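Local coordinates for uncharacterized protein (Staphylococcus aureus subsp. aureus, PDB 3H04) that is of unknown function but belongs to the alpha/beta-hydrolase clan and probably acts as a hydrolase, perhaps an esterase, at residues Ile55-His59 with Tyr60-Gln64; Asp76-Ile79 with Glu80-Ala84. All coordinates share one frame; numbering follows the deposited sequence.

Contact 1: residues Ile55-His59 with Tyr60-Gln64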
loop_
_atom_site.group_PDB
_atom_site.type_symbol
_atom_site.label_atom_id
_atom_site.label_comp_id
_atom_site.label_asym_id
_atom_site.label_seq_id
_atom_site.Cartn_x
_atom_site.Cartn_y
_atom_site.Cartn_z
ATOM N N ILE A 55 -1.326 -18.456 -3.865
ATOM C CA ILE A 55 0.141 -18.523 -3.728
ATOM C C ILE A 55 0.646 -18.072 -2.331
ATOM O O ILE A 55 1.488 -18.743 -1.708
ATOM C CB ILE A 55 0.809 -17.739 -4.889
ATOM C CG1 ILE A 55 0.580 -18.501 -6.213
ATOM C CG2 ILE A 55 2.345 -17.479 -4.645
ATOM C CD1 ILE A 55 0.690 -17.630 -7.435
ATOM N N LEU A 56 0.121 -16.944 -1.844
ATOM C CA LEU A 56 0.619 -16.323 -0.641
ATOM C C LEU A 56 0.200 -17.175 0.577
ATOM O O LEU A 56 0.986 -17.328 1.506
ATOM C CB LEU A 56 0.116 -14.872 -0.525
ATOM C CG LEU A 56 0.630 -13.811 -1.537
ATOM C CD1 LEU A 56 -0.050 -12.455 -1.313
ATOM C CD2 LEU A 56 2.138 -13.681 -1.453
ATOM N N THR A 57 -0.992 -17.764 0.556
ATOM C CA THR A 57 -1.522 -18.419 1.762
ATOM C C THR A 57 -1.241 -19.919 1.851
ATOM O O THR A 57 -1.752 -20.588 2.739
ATOM C CB THR A 57 -3.029 -18.161 1.934
ATOM O OG1 THR A 57 -3.762 -18.717 0.833
ATOM C CG2 THR A 57 -3.295 -16.646 2.031
ATOM N N GLU A 58 -0.425 -20.454 0.949
ATOM C CA GLU A 58 -0.038 -21.853 1.056
ATOM C C GLU A 58 0.543 -22.126 2.420
ATOM O O GLU A 58 0.193 -23.115 3.067
ATOM C CB GLU A 58 1.006 -22.218 0.017
ATOM C CG GLU A 58 0.480 -22.281 -1.406
ATOM C CD GLU A 58 1.456 -22.970 -2.359
ATOM O OE1 GLU A 58 2.104 -23.970 -1.963
ATOM O OE2 GLU A 58 1.570 -22.482 -3.510
ATOM N N HIS A 59 1.450 -21.246 2.843
ATOM C CA HIS A 59 2.155 -21.406 4.111
ATOM C C HIS A 59 2.150 -20.176 5.017
ATOM O O HIS A 59 2.653 -20.247 6.140
ATOM C CB HIS A 59 3.564 -21.910 3.838
ATOM C CG HIS A 59 3.594 -23.300 3.274
ATOM N ND1 HIS A 59 4.244 -23.620 2.099
ATOM C CD2 HIS A 59 3.011 -24.447 3.708
ATOM C CE1 HIS A 59 4.083 -24.911 1.847
ATOM N NE2 HIS A 59 3.332 -25.434 2.805
ATOM N N TYR A 60 1.550 -19.077 4.547
ATOM C CA TYR A 60 1.464 -17.832 5.300
ATOM C C TYR A 60 0.004 -17.452 5.541
ATOM O O TYR A 60 -0.871 -17.749 4.721
ATOM C CB TYR A 60 2.218 -16.710 4.557
ATOM C CG TYR A 60 3.691 -17.020 4.467
ATOM C CD1 TYR A 60 4.562 -16.689 5.507
ATOM C CD2 TYR A 60 4.207 -17.715 3.397
ATOM C CE1 TYR A 60 5.909 -17.017 5.459
ATOM C CE2 TYR A 60 5.529 -18.022 3.333
ATOM C CZ TYR A 60 6.387 -17.686 4.368
ATOM O OH TYR A 60 7.725 -18.045 4.295
ATOM N N ASP A 61 -0.278 -16.808 6.670
ATOM C CA ASP A 61 -1.592 -16.148 6.820
ATOM C C ASP A 61 -1.531 -14.816 6.100
ATOM O O ASP A 61 -0.469 -14.172 6.083
ATOM C CB ASP A 61 -1.933 -15.884 8.293
ATOM C CG ASP A 61 -2.252 -17.165 9.066
ATOM O OD1 ASP A 61 -2.044 -18.276 8.524
ATOM O OD2 ASP A 61 -2.702 -17.026 10.216
ATOM N N LEU A 62 -2.666 -14.425 5.512
ATOM C CA LEU A 62 -2.816 -13.177 4.791
ATOM C C LEU A 62 -3.895 -12.356 5.490
ATOM O O LEU A 62 -5.013 -12.813 5.624
ATOM C CB LEU A 62 -3.204 -13.411 3.322
ATOM C CG LEU A 62 -3.281 -12.126 2.490
ATOM C CD1 LEU A 62 -1.900 -11.461 2.437
ATOM C CD2 LEU A 62 -3.787 -12.455 1.088
ATOM N N ILE A 63 -3.534 -11.169 5.962
ATOM C CA ILE A 63 -4.471 -10.317 6.696
ATOM C C ILE A 63 -4.717 -9.031 5.920
ATOM O O ILE A 63 -3.794 -8.268 5.725
ATOM C CB ILE A 63 -3.933 -9.993 8.067
ATOM C CG1 ILE A 63 -3.561 -11.276 8.797
ATOM C CG2 ILE A 63 -5.013 -9.217 8.873
ATOM C CD1 ILE A 63 -2.087 -11.662 8.826
ATOM N N GLN A 64 -5.939 -8.788 5.468
ATOM C CA GLN A 64 -6.203 -7.641 4.608
ATOM C C GLN A 64 -6.761 -6.482 5.421
ATOM O O GLN A 64 -7.891 -6.572 5.917
ATOM C CB GLN A 64 -7.095 -8.110 3.455
ATOM C CG GLN A 64 -6.338 -9.217 2.764
ATOM C CD GLN A 64 -6.992 -9.823 1.585
ATOM O OE1 GLN A 64 -7.301 -11.009 1.627
ATOM N NE2 GLN A 64 -7.121 -9.067 0.482
#
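The ring of Tyr-60 carries the carbonyl oxygen of His-59 over one face and the carbonyl oxygen of Leu-56 at its edge, in the ring plane. His-59 O stands 3.8 Å from Tyr-60 CG. Leu-56 O is 3.8 Å from Tyr-60 CD2 and closer still to Tyr-60 CB, at 3.3 Å. The imidazole of His-59 has CB of Glu-58 over one face, displaced toward the rim. Tyr-60 CG lies opposite its own carbonyl carbon and beside the backbone N (chi1 -64°), which sets the ring against the end of helix 50-56. The hydroxyl of Tyr-60 reaches helix 256-273, where Asn-270 and Thr-273 hydrogen-bond to it.

Further along the strand, the methyl CG2 of Thr-57 presses on CB of Leu-62 at 3.5 Å, tighter than usual for two carbons. The two side chains cross at about a right angle. CG of Leu-62 is anti to the backbone N (chi1 -176°), and its CD1 meets CD1 of Leu-56 at 4.3 Å. The backbone closes in as well: CA of Thr-57 makes a CA-H...O contact of 3.1 Å with the carbonyl oxygen of Tyr-60. The hydroxyl of Thr-57 takes no part here; its OG1 bonds to Ile-53 O, one turn back in the helix.

This is the return turn of a beta-alpha-beta unit, from helix 50-56 into strand 60-65, whose first strand is 30-35. Leu-62 and Tyr-60 also rest on Ile-32 of that strand. The two segments share no conventional hydrogen bond. Beyond the chain itself, the turn is consolidated by methyl packing and the one CA-H...O contact. The contact is thus mainly apolar, and the bonds of the Tyr-60 hydroxyl to Asn-270 and Thr-273 probably fix the direction of its ring.

Contact 2: residues Asp76-Ile79 with Glu80-Ala84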
loop_
_atom_site.group_PDB
_atom_site.type_symbol
_atom_site.label_atom_id
_atom_site.label_comp_id
_atom_site.label_asym_id
_atom_site.label_seq_id
_atom_site.Cartn_x
_atom_site.Cartn_y
_atom_site.Cartn_z
ATOM N N ASP A 76 -2.768 11.855 8.443
ATOM C CA ASP A 76 -2.451 11.565 9.839
ATOM C C ASP A 76 -3.428 10.521 10.376
ATOM O O ASP A 76 -3.029 9.612 11.097
ATOM C CB ASP A 76 -2.489 12.810 10.754
ATOM C CG ASP A 76 -1.261 13.710 10.596
ATOM O OD1 ASP A 76 -0.133 13.228 10.353
ATOM O OD2 ASP A 76 -1.455 14.933 10.720
ATOM N N CYS A 77 -4.699 10.672 10.027
ATOM C CA CYS A 77 -5.704 9.676 10.356
ATOM C C CYS A 77 -5.450 8.293 9.695
ATOM O O CYS A 77 -5.635 7.281 10.354
ATOM C CB CYS A 77 -7.058 10.215 10.002
ATOM S SG CYS A 77 -8.447 9.167 10.487
ATOM N N ILE A 78 -5.059 8.270 8.404
ATOM C CA ILE A 78 -4.720 7.045 7.722
ATOM C C ILE A 78 -3.619 6.270 8.483
ATOM O O ILE A 78 -3.752 5.076 8.768
ATOM C CB ILE A 78 -4.304 7.318 6.252
ATOM C CG1 ILE A 78 -5.536 7.814 5.448
ATOM C CG2 ILE A 78 -3.586 6.010 5.624
ATOM C CD1 ILE A 78 -5.272 8.020 3.948
ATOM N N ILE A 79 -2.551 6.975 8.832
ATOM C CA ILE A 79 -1.427 6.379 9.526
ATOM C C ILE A 79 -1.875 5.863 10.885
ATOM O O ILE A 79 -1.501 4.755 11.300
ATOM C CB ILE A 79 -0.269 7.361 9.639
ATOM C CG1 ILE A 79 0.264 7.639 8.205
ATOM C CG2 ILE A 79 0.845 6.817 10.571
ATOM C CD1 ILE A 79 1.300 8.754 8.143
ATOM N N GLU A 80 -2.730 6.625 11.551
ATOM C CA GLU A 80 -3.264 6.165 12.842
ATOM C C GLU A 80 -4.107 4.890 12.682
ATOM O O GLU A 80 -3.994 3.979 13.475
ATOM C CB GLU A 80 -4.077 7.271 13.553
ATOM C CG GLU A 80 -3.199 8.279 14.239
ATOM C CD GLU A 80 -3.953 9.451 14.870
ATOM O OE1 GLU A 80 -5.221 9.408 14.961
ATOM O OE2 GLU A 80 -3.237 10.412 15.282
ATOM N N ASP A 81 -4.955 4.835 11.652
ATOM C CA ASP A 81 -5.779 3.633 11.398
ATOM C C ASP A 81 -4.911 2.424 11.061
ATOM O O ASP A 81 -5.146 1.313 11.515
ATOM C CB ASP A 81 -6.771 3.888 10.215
ATOM C CG ASP A 81 -7.982 4.775 10.593
ATOM O OD1 ASP A 81 -8.133 5.169 11.784
ATOM O OD2 ASP A 81 -8.810 5.064 9.667
ATOM N N VAL A 82 -3.956 2.620 10.155
ATOM C CA VAL A 82 -3.055 1.562 9.736
ATOM C C VAL A 82 -2.285 0.958 10.950
ATOM O O VAL A 82 -2.220 -0.256 11.129
ATOM C CB VAL A 82 -2.083 2.111 8.635
ATOM C CG1 VAL A 82 -0.900 1.164 8.443
ATOM C CG2 VAL A 82 -2.881 2.356 7.303
ATOM N N TYR A 83 -1.721 1.811 11.793
ATOM C CA TYR A 83 -0.967 1.342 12.955
ATOM C C TYR A 83 -1.888 0.711 14.021
ATOM O O TYR A 83 -1.492 -0.224 14.687
ATOM C CB TYR A 83 -0.146 2.487 13.554
ATOM C CG TYR A 83 1.052 3.002 12.749
ATOM C CD1 TYR A 83 1.240 2.693 11.403
ATOM C CD2 TYR A 83 1.980 3.856 13.356
ATOM C CE1 TYR A 83 2.366 3.187 10.704
ATOM C CE2 TYR A 83 3.046 4.373 12.678
ATOM C CZ TYR A 83 3.262 4.020 11.365
ATOM O OH TYR A 83 4.326 4.530 10.702
ATOM N N ALA A 84 -3.122 1.207 14.170
ATOM C CA ALA A 84 -4.074 0.591 15.126
ATOM C C ALA A 84 -4.436 -0.808 14.603
ATOM O O ALA A 84 -4.477 -1.745 15.361
ATOM C CB ALA A 84 -5.319 1.432 15.318
#
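CG2 of Ile-79 stands opposite its backbone N, and CG1 lies beside that N (chi1 -66°), while Tyr-83 carries its ring beside its own N (chi1 -70°). The two side chains then run next to each other in the same direction. CG2 of Ile-79 sits over the centre of the Tyr-83 ring, 3.8 Å from the centroid and 13° off the normal. This is a CH-pi contact on the ring face, one helical turn apart. Ile-79 O lies near the root of the same ring, 3.4 Å from Tyr-83 CG.

A second pair has the same spacing. CG2 of Ile-78 meets CG2 of Val-82 at 4.1 Å, with the side chains at a slant. CG2 of Val-82 also touches Ile-78 O, at 3.2 Å. Beneath these contacts run the i to i+4 backbone bonds. Val-82 N to Ile-78 O is the shortest, 2.8 Å and nearly straight. Tyr-83 N to Ile-79 O, at 3.0 Å, ties the backbone under the CH-pi pair.

Asp-76 and Asp-81 have charged partners outside the two segments. Asp-81 forms a salt bridge with Arg-68, and Asp-76 forms one with Lys-198 and a hydrogen bond with Tyr-199, which probably offsets part of their negative charge. CG of Glu-80 lies against Asp-76 O at 3.4 Å, and the rest of its chain extends on an exposed part of the helix. The hydroxyl of Tyr-83 bonds to Asp-116.

Ile-78, Ile-79, Val-82 and Tyr-83 all touch helix 105-116, on Leu-109, Leu-112 and Ile-113. The pattern is that of an amphipathic alpha-helix, here helix 75-91 packed beside the helix that follows the probable nucleophile elbow of an alpha/beta-hydrolase fold.

The contacts follow one another in the chain, contact 1 at the join of helix 50-56 and strand 60-65, contact 2 within helix 75-91. They do not touch: their centres are about 23 Å apart and their nearest atoms about 10 Å. Contact 1 is largely buried. It joins a helix end to a strand of the central sheet, and helix 256-273 covers it. Contact 2 is only partly buried, with one side on helix 105-116 and Glu-80 exposed. The chemistry differs accordingly. A regular ladder of backbone bonds underlies contact 2, whereas contact 1 has apolar packing and a single CA-H...O contact. Both place a tyrosine hydroxyl on a neighbouring element.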